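Local coordinates for protein transcriptional regulator, HTH_3 family (Vibrio cholerae, PDB 1Y9Q) that probably acts as a dimeric DNA-binding transcription factor, pairing a helix-turn-helix region with a cupin domain that binds zinc and D-methionine, at residues 116-121 against 138-143; 145-150 against 165-170; 51-56 against 88-93. All blocks are in the same frame, centred on the assembly; numbering follows the deposited sequence.

Interaction 1 of 3, residues 116-121 against 138-143. With MED (D-methionine), chain C.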
loop_
_atom_site.group_PDB
_atom_site.type_symbol
_atom_site.label_atom_id
_atom_site.label_comp_id
_atom_site.label_asym_id
_atom_site.label_seq_id
_atom_site.Cartn_x
_atom_site.Cartn_y
_atom_site.Cartn_z
ATOM N N GLN A 116 -7.879 -6.406 6.458
ATOM C CA GLN A 116 -7.083 -5.201 6.278
ATOM C C GLN A 116 -7.142 -4.853 4.796
ATOM O O GLN A 116 -6.877 -5.697 3.941
ATOM C CB GLN A 116 -5.632 -5.424 6.702
ATOM C CG GLN A 116 -4.810 -4.146 6.682
ATOM C CD GLN A 116 -3.423 -4.324 7.254
ATOM O OE1 GLN A 116 -3.251 -4.885 8.337
ATOM N NE2 GLN A 116 -2.420 -3.835 6.532
ATOM N N GLN A 117 -7.498 -3.606 4.504
ATOM C CA GLN A 117 -7.637 -3.139 3.132
ATOM C C GLN A 117 -6.660 -2.013 2.804
ATOM O O GLN A 117 -6.809 -0.900 3.304
ATOM C CB GLN A 117 -9.075 -2.644 2.926
ATOM C CG GLN A 117 -9.439 -2.194 1.528
ATOM C CD GLN A 117 -9.487 -3.335 0.547
ATOM O OE1 GLN A 117 -9.739 -4.485 0.919
ATOM N NE2 GLN A 117 -9.262 -3.028 -0.721
HETATM N N MSE A 118 -5.647 -2.301 1.992
HETATM C CA MSE A 118 -4.701 -1.262 1.588
HETATM C C MSE A 118 -5.157 -0.716 0.238
HETATM O O MSE A 118 -5.653 -1.463 -0.605
HETATM C CB MSE A 118 -3.283 -1.817 1.464
HETATM C CG MSE A 118 -2.722 -2.362 2.768
HETATM SE SE MSE A 118 -2.884 -1.112 4.227
HETATM C CE MSE A 118 -1.666 0.236 3.564
ATOM N N SER A 119 -4.985 0.585 0.038
ATOM C CA SER A 119 -5.402 1.233 -1.206
ATOM C C SER A 119 -4.287 2.022 -1.864
ATOM O O SER A 119 -3.371 2.497 -1.191
ATOM C CB SER A 119 -6.555 2.203 -0.937
ATOM O OG SER A 119 -7.684 1.541 -0.422
ATOM N N SER A 120 -4.379 2.163 -3.185
ATOM C CA SER A 120 -3.410 2.949 -3.942
ATOM C C SER A 120 -3.911 4.381 -3.805
ATOM O O SER A 120 -5.053 4.606 -3.413
ATOM C CB SER A 120 -3.422 2.556 -5.424
ATOM O OG SER A 120 -3.002 1.220 -5.620
ATOM N N PRO A 121 -3.069 5.370 -4.120
ATOM C CA PRO A 121 -3.546 6.747 -3.992
ATOM C C PRO A 121 -4.774 6.980 -4.865
ATOM O O PRO A 121 -4.868 6.426 -5.961
ATOM C CB PRO A 121 -2.357 7.567 -4.486
ATOM C CG PRO A 121 -1.175 6.700 -4.137
ATOM C CD PRO A 121 -1.662 5.336 -4.556
ATOM N N LYS A 138 -8.491 0.779 12.321
ATOM C CA LYS A 138 -7.341 1.660 12.158
ATOM C C LYS A 138 -7.283 2.138 10.708
ATOM O O LYS A 138 -7.697 1.430 9.800
ATOM C CB LYS A 138 -6.036 0.958 12.560
ATOM C CG LYS A 138 -5.805 -0.409 11.943
ATOM C CD LYS A 138 -4.459 -0.973 12.422
ATOM C CE LYS A 138 -4.154 -2.336 11.819
ATOM N NZ LYS A 138 -2.827 -2.836 12.282
ATOM N N VAL A 139 -6.803 3.359 10.507
ATOM C CA VAL A 139 -6.723 3.938 9.172
ATOM C C VAL A 139 -5.296 4.378 8.905
ATOM O O VAL A 139 -4.704 5.092 9.714
ATOM C CB VAL A 139 -7.652 5.165 9.060
ATOM C CG1 VAL A 139 -7.603 5.739 7.649
ATOM C CG2 VAL A 139 -9.078 4.770 9.418
ATOM N N PHE A 140 -4.748 3.970 7.770
ATOM C CA PHE A 140 -3.372 4.320 7.435
ATOM C C PHE A 140 -3.235 5.498 6.466
ATOM O O PHE A 140 -3.931 5.574 5.453
ATOM C CB PHE A 140 -2.670 3.096 6.839
ATOM C CG PHE A 140 -1.189 3.283 6.624
ATOM C CD1 PHE A 140 -0.283 2.978 7.637
ATOM C CD2 PHE A 140 -0.704 3.754 5.408
ATOM C CE1 PHE A 140 1.086 3.136 7.440
ATOM C CE2 PHE A 140 0.668 3.918 5.201
ATOM C CZ PHE A 140 1.563 3.606 6.221
ATOM N N PHE A 141 -2.332 6.417 6.800
ATOM C CA PHE A 141 -2.029 7.587 5.981
ATOM C C PHE A 141 -0.909 8.377 6.656
ATOM O O PHE A 141 -0.695 8.248 7.861
ATOM C CB PHE A 141 -3.285 8.454 5.743
ATOM C CG PHE A 141 -3.818 9.145 6.966
ATOM C CD1 PHE A 141 -3.237 10.319 7.429
ATOM C CD2 PHE A 141 -4.937 8.646 7.628
ATOM C CE1 PHE A 141 -3.758 10.993 8.530
ATOM C CE2 PHE A 141 -5.469 9.311 8.734
ATOM C CZ PHE A 141 -4.879 10.488 9.185
ATOM N N ASP A 142 -0.189 9.177 5.876
ATOM C CA ASP A 142 0.930 9.949 6.404
ATOM C C ASP A 142 1.914 9.022 7.110
ATOM O O ASP A 142 2.429 9.343 8.183
ATOM C CB ASP A 142 0.446 11.032 7.373
ATOM C CG ASP A 142 -0.400 12.091 6.691
ATOM O OD1 ASP A 142 -0.239 12.289 5.467
ATOM O OD2 ASP A 142 -1.216 12.737 7.380
ATOM N N GLU A 143 2.145 7.863 6.498
ATOM C CA GLU A 143 3.080 6.851 6.987
ATOM C C GLU A 143 2.714 6.173 8.308
ATOM O O GLU A 143 3.557 5.515 8.918
ATOM C CB GLU A 143 4.493 7.443 7.119
ATOM C CG GLU A 143 4.974 8.302 5.948
ATOM C CD GLU A 143 4.697 7.695 4.588
ATOM O OE1 GLU A 143 4.901 6.477 4.409
ATOM O OE2 GLU A 143 4.285 8.449 3.685
HETATM N N MED C . -11.987 4.858 -0.415
HETATM C CA MED C . -12.239 3.412 -0.683
HETATM C C MED C . -10.919 2.634 -0.775
HETATM O O MED C . -9.812 3.174 -0.638
HETATM C CB MED C . -13.155 2.847 0.427
HETATM C CG MED C . -13.590 1.396 0.386
HETATM S SD MED C . -14.693 1.257 -1.053
HETATM C CE MED C . -16.034 2.272 -0.614
HETATM O OXT MED C . -10.947 1.425 -1.000
HETATM O O HOH W 1 -0.954 -3.893 9.913
#
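On the four-stranded sheet of the cupin domain, Met118 and Phe140 meet across an intervening strand, and Gln116 and Lys138 are linked through a water beside them. Strands 116-119 and 137-141 both pair with strand 162-166, which runs between them, so their backbones stay well apart, with the CA atoms of Met118 and Phe140 8.2 Å from each other. Side chains must bridge that gap. Met118, modelled as selenomethionine, is bent at two successive torsions (chi2 -51°, chi3 -66°), and this curl carries its methyl back toward Phe140. CE comes to 4.1 Å from CD2 of the Phe140 ring, an apolar touch made at a slant to the ring. Phe140 has CG anti to its own backbone N (chi1 -172°), with the ring standing up off the sheet. Two residues along each strand, Gln116 and Lys138 approach only loosely. The water donates to OE1 of Gln116 at 3.0 Å and accepts from NZ of Lys138 at 3.2 Å, giving the amide oxygen and the ammonium group a shared partner. Ser119 belongs to the other face of the strand, inside the cupin, where its OG donates to the carboxylate O of D-methionine at 2.7 Å; OXT of the same carboxylate lies farther from OG, at 3.3 Å. Gly163 of the intervening strand 162-166 bonds through its backbone to Phe140. Trp145 on strand 144-148 meets Phe140 edge-to-face and also touches Gln116 and Met118. The second subunit covers this outer face, its own Gln116 and Met118 packing on their counterparts.

Interaction 2 of 3, residues 145-150 against 165-170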
loop_
_atom_site.group_PDB
_atom_site.type_symbol
_atom_site.label_atom_id
_atom_site.label_comp_id
_atom_site.label_asym_id
_atom_site.label_seq_id
_atom_site.Cartn_x
_atom_site.Cartn_y
_atom_site.Cartn_z
ATOM N N TRP A 145 -0.529 4.319 11.109
ATOM C CA TRP A 145 -1.865 3.839 11.420
ATOM C C TRP A 145 -2.466 4.697 12.521
ATOM O O TRP A 145 -1.777 5.078 13.469
ATOM C CB TRP A 145 -1.817 2.387 11.888
ATOM C CG TRP A 145 -1.592 1.396 10.792
ATOM C CD1 TRP A 145 -0.423 0.756 10.481
ATOM C CD2 TRP A 145 -2.575 0.905 9.876
ATOM N NE1 TRP A 145 -0.623 -0.109 9.430
ATOM C CE2 TRP A 145 -1.936 -0.037 9.041
ATOM C CE3 TRP A 145 -3.937 1.170 9.680
ATOM C CZ2 TRP A 145 -2.614 -0.719 8.024
ATOM C CZ3 TRP A 145 -4.613 0.491 8.666
ATOM C CH2 TRP A 145 -3.948 -0.441 7.854
ATOM N N HIS A 146 -3.750 5.007 12.381
ATOM C CA HIS A 146 -4.466 5.801 13.367
ATOM C C HIS A 146 -5.614 4.924 13.857
ATOM O O HIS A 146 -6.462 4.516 13.067
ATOM C CB HIS A 146 -5.012 7.086 12.729
ATOM C CG HIS A 146 -3.974 7.888 12.005
ATOM N ND1 HIS A 146 -3.410 7.473 10.816
ATOM C CD2 HIS A 146 -3.372 9.059 12.318
ATOM C CE1 HIS A 146 -2.505 8.354 10.430
ATOM N NE2 HIS A 146 -2.461 9.327 11.323
ATOM N N GLU A 147 -5.628 4.616 15.153
ATOM C CA GLU A 147 -6.675 3.766 15.720
ATOM C C GLU A 147 -7.907 4.592 16.071
ATOM O O GLU A 147 -7.802 5.671 16.655
ATOM C CB GLU A 147 -6.155 3.037 16.965
ATOM C CG GLU A 147 -6.596 1.578 17.043
ATOM C CD GLU A 147 -5.916 0.793 18.163
ATOM O OE1 GLU A 147 -4.798 1.174 18.590
ATOM O OE2 GLU A 147 -6.498 -0.224 18.601
ATOM N N LEU A 148 -9.072 4.070 15.704
ATOM C CA LEU A 148 -10.336 4.749 15.947
ATOM C C LEU A 148 -11.368 3.815 16.564
ATOM O O LEU A 148 -11.630 2.734 16.038
ATOM C CB LEU A 148 -10.896 5.289 14.630
ATOM C CG LEU A 148 -10.011 6.215 13.799
ATOM C CD1 LEU A 148 -10.664 6.442 12.439
ATOM C CD2 LEU A 148 -9.811 7.524 14.533
ATOM N N GLN A 149 -11.961 4.243 17.673
ATOM C CA GLN A 149 -12.984 3.452 18.345
ATOM C C GLN A 149 -14.352 3.947 17.892
ATOM O O GLN A 149 -14.449 4.947 17.172
ATOM C CB GLN A 149 -12.870 3.614 19.857
ATOM C CG GLN A 149 -11.515 3.231 20.422
ATOM C CD GLN A 149 -11.435 3.483 21.910
ATOM O OE1 GLN A 149 -12.229 2.949 22.682
ATOM N NE2 GLN A 149 -10.475 4.304 22.322
ATOM N N GLN A 150 -15.402 3.257 18.325
ATOM C CA GLN A 150 -16.762 3.634 17.964
ATOM C C GLN A 150 -17.008 5.111 18.248
ATOM O O GLN A 150 -16.673 5.611 19.323
ATOM C CB GLN A 150 -17.784 2.789 18.739
ATOM C CG GLN A 150 -19.231 3.181 18.447
ATOM C CD GLN A 150 -20.252 2.291 19.138
ATOM O OE1 GLN A 150 -20.203 2.094 20.350
ATOM N NE2 GLN A 150 -21.193 1.761 18.367
ATOM N N ALA A 165 -8.348 -1.046 8.428
ATOM C CA ALA A 165 -8.249 -2.354 9.053
ATOM C C ALA A 165 -9.149 -2.467 10.274
ATOM O O ALA A 165 -9.221 -1.555 11.097
ATOM C CB ALA A 165 -6.802 -2.635 9.448
ATOM N N ALA A 166 -9.845 -3.590 10.375
ATOM C CA ALA A 166 -10.713 -3.838 11.515
ATOM C C ALA A 166 -9.814 -4.448 12.583
ATOM O O ALA A 166 -9.107 -5.422 12.312
ATOM C CB ALA A 166 -11.814 -4.810 11.133
ATOM N N VAL A 167 -9.808 -3.865 13.779
ATOM C CA VAL A 167 -8.982 -4.392 14.859
ATOM C C VAL A 167 -9.812 -5.438 15.599
ATOM O O VAL A 167 -9.295 -6.485 16.001
ATOM C CB VAL A 167 -8.527 -3.283 15.819
ATOM C CG1 VAL A 167 -7.509 -3.840 16.800
ATOM C CG2 VAL A 167 -7.911 -2.138 15.024
ATOM N N THR A 168 -11.093 -5.142 15.794
ATOM C CA THR A 168 -11.996 -6.106 16.402
ATOM C C THR A 168 -12.362 -6.949 15.187
ATOM O O THR A 168 -12.168 -6.498 14.056
ATOM C CB THR A 168 -13.258 -5.432 16.980
ATOM O OG1 THR A 168 -13.764 -4.470 16.044
ATOM C CG2 THR A 168 -12.932 -4.738 18.292
ATOM N N GLU A 169 -12.874 -8.158 15.389
ATOM C CA GLU A 169 -13.216 -9.002 14.247
ATOM C C GLU A 169 -14.098 -8.278 13.240
ATOM O O GLU A 169 -13.963 -8.469 12.030
ATOM C CB GLU A 169 -13.913 -10.284 14.703
ATOM C CG GLU A 169 -13.005 -11.248 15.440
ATOM C CD GLU A 169 -11.681 -11.455 14.732
ATOM O OE1 GLU A 169 -11.691 -11.751 13.520
ATOM O OE2 GLU A 169 -10.625 -11.325 15.390
ATOM N N LYS A 170 -15.004 -7.451 13.742
ATOM C CA LYS A 170 -15.901 -6.703 12.878
ATOM C C LYS A 170 -15.843 -5.216 13.196
ATOM O O LYS A 170 -15.654 -4.820 14.343
ATOM C CB LYS A 170 -17.335 -7.209 13.042
ATOM C CG LYS A 170 -18.376 -6.388 12.290
ATOM C CD LYS A 170 -19.781 -6.928 12.517
ATOM C CE LYS A 170 -20.815 -6.098 11.777
ATOM N NZ LYS A 170 -22.200 -6.627 11.928
#
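Apolar packing joins Trp145 to Ala165, and a more peripheral contact sets Glu147 beside Val167. Strand 137-141 separates the two segments, so the indole must reach over it. CZ3 and CH2 of Trp145 both settle 3.9 Å from CB of Ala165; two atoms of the six-membered ring thus share one methyl, which comes in obliquely to the ring. The torsion chi1 of -75° places CG of Trp145 anti to its carbonyl carbon, and from there the six-membered ring extends toward strand 162-166. Farther along, the pairing is looser and more exposed: OE2 of Glu147 comes to 4.2 Å from CG1 of Val167, the two side chains crossing at about a right angle.

Within segment 165-170, OG1 of Thr168 donates a hydrogen bond to the backbone O of Lys170 at 2.6 Å from 38° above the carbonyl plane, and the same hydroxyl is bonded to the backbone N of Ile136. This double grip ties this part of the chain to the residues just ahead of strand 137-141.

A charged partner completes the setting of Trp145, whose ring takes a cation-pi contact from Lys138. The whole contact lies on one face of the four-stranded sheet, one of the two antiparallel sheets of the cupin beta sandwich.

Interaction 3 of 3, residues 51-56 against 88-93. With MED (D-methionine), chain C.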
loop_
_atom_site.group_PDB
_atom_site.type_symbol
_atom_site.label_atom_id
_atom_site.label_comp_id
_atom_site.label_asym_id
_atom_site.label_seq_id
_atom_site.Cartn_x
_atom_site.Cartn_y
_atom_site.Cartn_z
ATOM N N PRO A 51 -11.915 -7.934 -11.076
ATOM C CA PRO A 51 -11.126 -6.933 -10.358
ATOM C C PRO A 51 -11.518 -6.776 -8.895
ATOM O O PRO A 51 -12.668 -6.973 -8.515
ATOM C CB PRO A 51 -11.370 -5.665 -11.165
ATOM C CG PRO A 51 -12.774 -5.855 -11.653
ATOM C CD PRO A 51 -12.773 -7.300 -12.092
ATOM N N THR A 52 -10.538 -6.431 -8.073
ATOM C CA THR A 52 -10.786 -6.229 -6.655
ATOM C C THR A 52 -11.255 -4.791 -6.492
ATOM O O THR A 52 -11.139 -3.982 -7.417
ATOM C CB THR A 52 -9.502 -6.410 -5.842
ATOM O OG1 THR A 52 -8.520 -5.472 -6.300
ATOM C CG2 THR A 52 -8.961 -7.826 -6.009
ATOM N N ILE A 53 -11.789 -4.480 -5.320
ATOM C CA ILE A 53 -12.248 -3.132 -5.040
ATOM C C ILE A 53 -11.055 -2.189 -5.156
ATOM O O ILE A 53 -11.181 -1.068 -5.648
ATOM C CB ILE A 53 -12.844 -3.036 -3.618
ATOM C CG1 ILE A 53 -14.142 -3.848 -3.553
ATOM C CG2 ILE A 53 -13.081 -1.567 -3.247
ATOM C CD1 ILE A 53 -14.830 -3.837 -2.190
ATOM N N ALA A 54 -9.890 -2.654 -4.720
ATOM C CA ALA A 54 -8.692 -1.824 -4.775
ATOM C C ALA A 54 -8.283 -1.511 -6.212
ATOM O O ALA A 54 -7.835 -0.399 -6.512
ATOM C CB ALA A 54 -7.545 -2.502 -4.034
ATOM N N THR A 55 -8.437 -2.485 -7.101
ATOM C CA THR A 55 -8.075 -2.277 -8.498
ATOM C C THR A 55 -9.054 -1.296 -9.140
ATOM O O THR A 55 -8.656 -0.433 -9.929
ATOM C CB THR A 55 -8.069 -3.611 -9.272
ATOM O OG1 THR A 55 -7.022 -4.446 -8.764
ATOM C CG2 THR A 55 -7.819 -3.365 -10.756
ATOM N N LEU A 56 -10.335 -1.430 -8.793
ATOM C CA LEU A 56 -11.367 -0.534 -9.308
ATOM C C LEU A 56 -11.032 0.915 -8.964
ATOM O O LEU A 56 -11.133 1.799 -9.814
ATOM C CB LEU A 56 -12.736 -0.873 -8.714
ATOM C CG LEU A 56 -13.624 -1.869 -9.457
ATOM C CD1 LEU A 56 -12.894 -3.176 -9.628
ATOM C CD2 LEU A 56 -14.919 -2.069 -8.689
ATOM N N LEU A 88 -14.689 -10.648 -0.016
ATOM C CA LEU A 88 -15.693 -11.212 0.885
ATOM C C LEU A 88 -15.672 -10.690 2.328
ATOM O O LEU A 88 -16.702 -10.703 3.005
ATOM C CB LEU A 88 -15.581 -12.739 0.880
ATOM C CG LEU A 88 -15.691 -13.401 -0.502
ATOM C CD1 LEU A 88 -15.479 -14.899 -0.366
ATOM C CD2 LEU A 88 -17.053 -13.102 -1.128
ATOM N N ASN A 89 -14.517 -10.238 2.809
ATOM C CA ASN A 89 -14.445 -9.721 4.175
ATOM C C ASN A 89 -14.675 -8.219 4.232
ATOM O O ASN A 89 -14.317 -7.556 5.206
ATOM C CB ASN A 89 -13.100 -10.058 4.822
ATOM C CG ASN A 89 -12.988 -11.522 5.190
ATOM O OD1 ASN A 89 -13.954 -12.131 5.648
ATOM N ND2 ASN A 89 -11.804 -12.093 5.003
HETATM N N MSE A 90 -15.274 -7.686 3.177
HETATM C CA MSE A 90 -15.562 -6.266 3.110
HETATM C C MSE A 90 -16.844 -6.083 2.321
HETATM O O MSE A 90 -16.957 -6.550 1.187
HETATM C CB MSE A 90 -14.412 -5.521 2.430
HETATM C CG MSE A 90 -14.641 -4.029 2.276
HETATM SE SE MSE A 90 -13.122 -3.134 1.488
HETATM C CE MSE A 90 -12.693 -1.929 2.929
ATOM N N LYS A 91 -17.817 -5.420 2.928
ATOM C CA LYS A 91 -19.083 -5.186 2.260
ATOM C C LYS A 91 -19.311 -3.690 2.095
ATOM O O LYS A 91 -19.116 -2.919 3.033
ATOM C CB LYS A 91 -20.213 -5.833 3.060
ATOM C CG LYS A 91 -20.006 -7.330 3.242
ATOM C CD LYS A 91 -21.245 -8.032 3.761
ATOM C CE LYS A 91 -20.997 -9.532 3.893
ATOM N NZ LYS A 91 -20.571 -10.148 2.603
ATOM N N ILE A 92 -19.713 -3.290 0.891
ATOM C CA ILE A 92 -19.949 -1.882 0.583
ATOM C C ILE A 92 -21.431 -1.545 0.444
ATOM O O ILE A 92 -22.136 -2.145 -0.364
ATOM C CB ILE A 92 -19.269 -1.474 -0.749
ATOM C CG1 ILE A 92 -17.830 -1.984 -0.796
ATOM C CG2 ILE A 92 -19.300 0.044 -0.907
ATOM C CD1 ILE A 92 -16.956 -1.478 0.314
ATOM N N HIS A 93 -21.899 -0.586 1.235
ATOM C CA HIS A 93 -23.288 -0.152 1.152
ATOM C C HIS A 93 -23.267 1.311 0.719
ATOM O O HIS A 93 -22.973 2.198 1.522
ATOM C CB HIS A 93 -23.993 -0.274 2.505
ATOM C CG HIS A 93 -25.428 0.156 2.476
ATOM N ND1 HIS A 93 -26.122 0.513 3.612
ATOM C CD2 HIS A 93 -26.296 0.298 1.447
ATOM C CE1 HIS A 93 -27.353 0.860 3.283
ATOM N NE2 HIS A 93 -27.485 0.740 1.975
HETATM N N MED C . -11.987 4.858 -0.415
HETATM C CA MED C . -12.239 3.412 -0.683
HETATM C C MED C . -10.919 2.634 -0.775
HETATM O O MED C . -9.812 3.174 -0.638
HETATM C CB MED C . -13.155 2.847 0.427
HETATM C CG MED C . -13.590 1.396 0.386
HETATM S SD MED C . -14.693 1.257 -1.053
HETATM C CE MED C . -16.034 2.272 -0.614
HETATM O OXT MED C . -10.947 1.425 -1.000
#
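Ile53, on the first turn of helix 53-63 in the helix-turn-helix region, meets Met90 and Ile92 of strand 90-99, which is an edge strand of the five-stranded cupin sheet. The contact joins the two parts of the protein and forms part of the D-methionine pocket. Its tight part is wholly apolar and buried. Ile53 is stretched out, with CD1 anti along the chain (chi2 180°), and this end reaches Ile92 tip to tip. CD1 of Ile53 is 3.8 Å from CG1 of Ile92. Met90, a selenomethionine here, closes in less tightly, its SE 4.1 Å from CD1 of Ile53. The other branch of Ile53 faces the ligand: CG2 lies 3.9 Å from SD of D-methionine, so one side chain packs on the strand and on the ligand thioether at once. Phe107 and Ile109 of the neighbouring strand 104-111 also touch Ile92.

Away from this core the segments part. Thr52, partly exposed, occupies the N-cap, and its OG1 is hydrogen-bonded to OG1 of Thr55 at 3.1 Å; Thr55 also packs on Glu143 of the second subunit. Ile53 N is bonded to the carboxylate of Asp87, a polar link from the helix start to the chain just before strand 90-99. On the strand, Lys91 points its CB away from the helix, and its NZ bonds to Ser83, while His93 is exposed. Ile92 shares the lining of the pocket with Ile53: CD1 of Ile92 rests 3.8 Å from SD of D-methionine, and CG2 of Ile92 lies 4.0 Å from the ligand's terminal CE.

Along the chain the contacts come in series: interaction 3 closes first, then interaction 1, then interaction 2. Interactions 1 and 2 lie in one four-stranded antiparallel sheet, ordered 116-119, 162-166, 137-141, 144-148; each skips one strand, and their centres are about 12 Å apart. Backbone bonding between Lys138 and Ala165, and between Val139 and His146, knits them together. Interaction 3 lies where the helix-turn-helix region meets the other cupin sheet; its centre is about 14 Å from that of interaction 1 and about 18 Å from that of interaction 2. Gln117 packs on both Met90 and Ala54, and D-methionine touches interactions 1 and 3, so ligand, cupin and helix 53-63 are in direct contact.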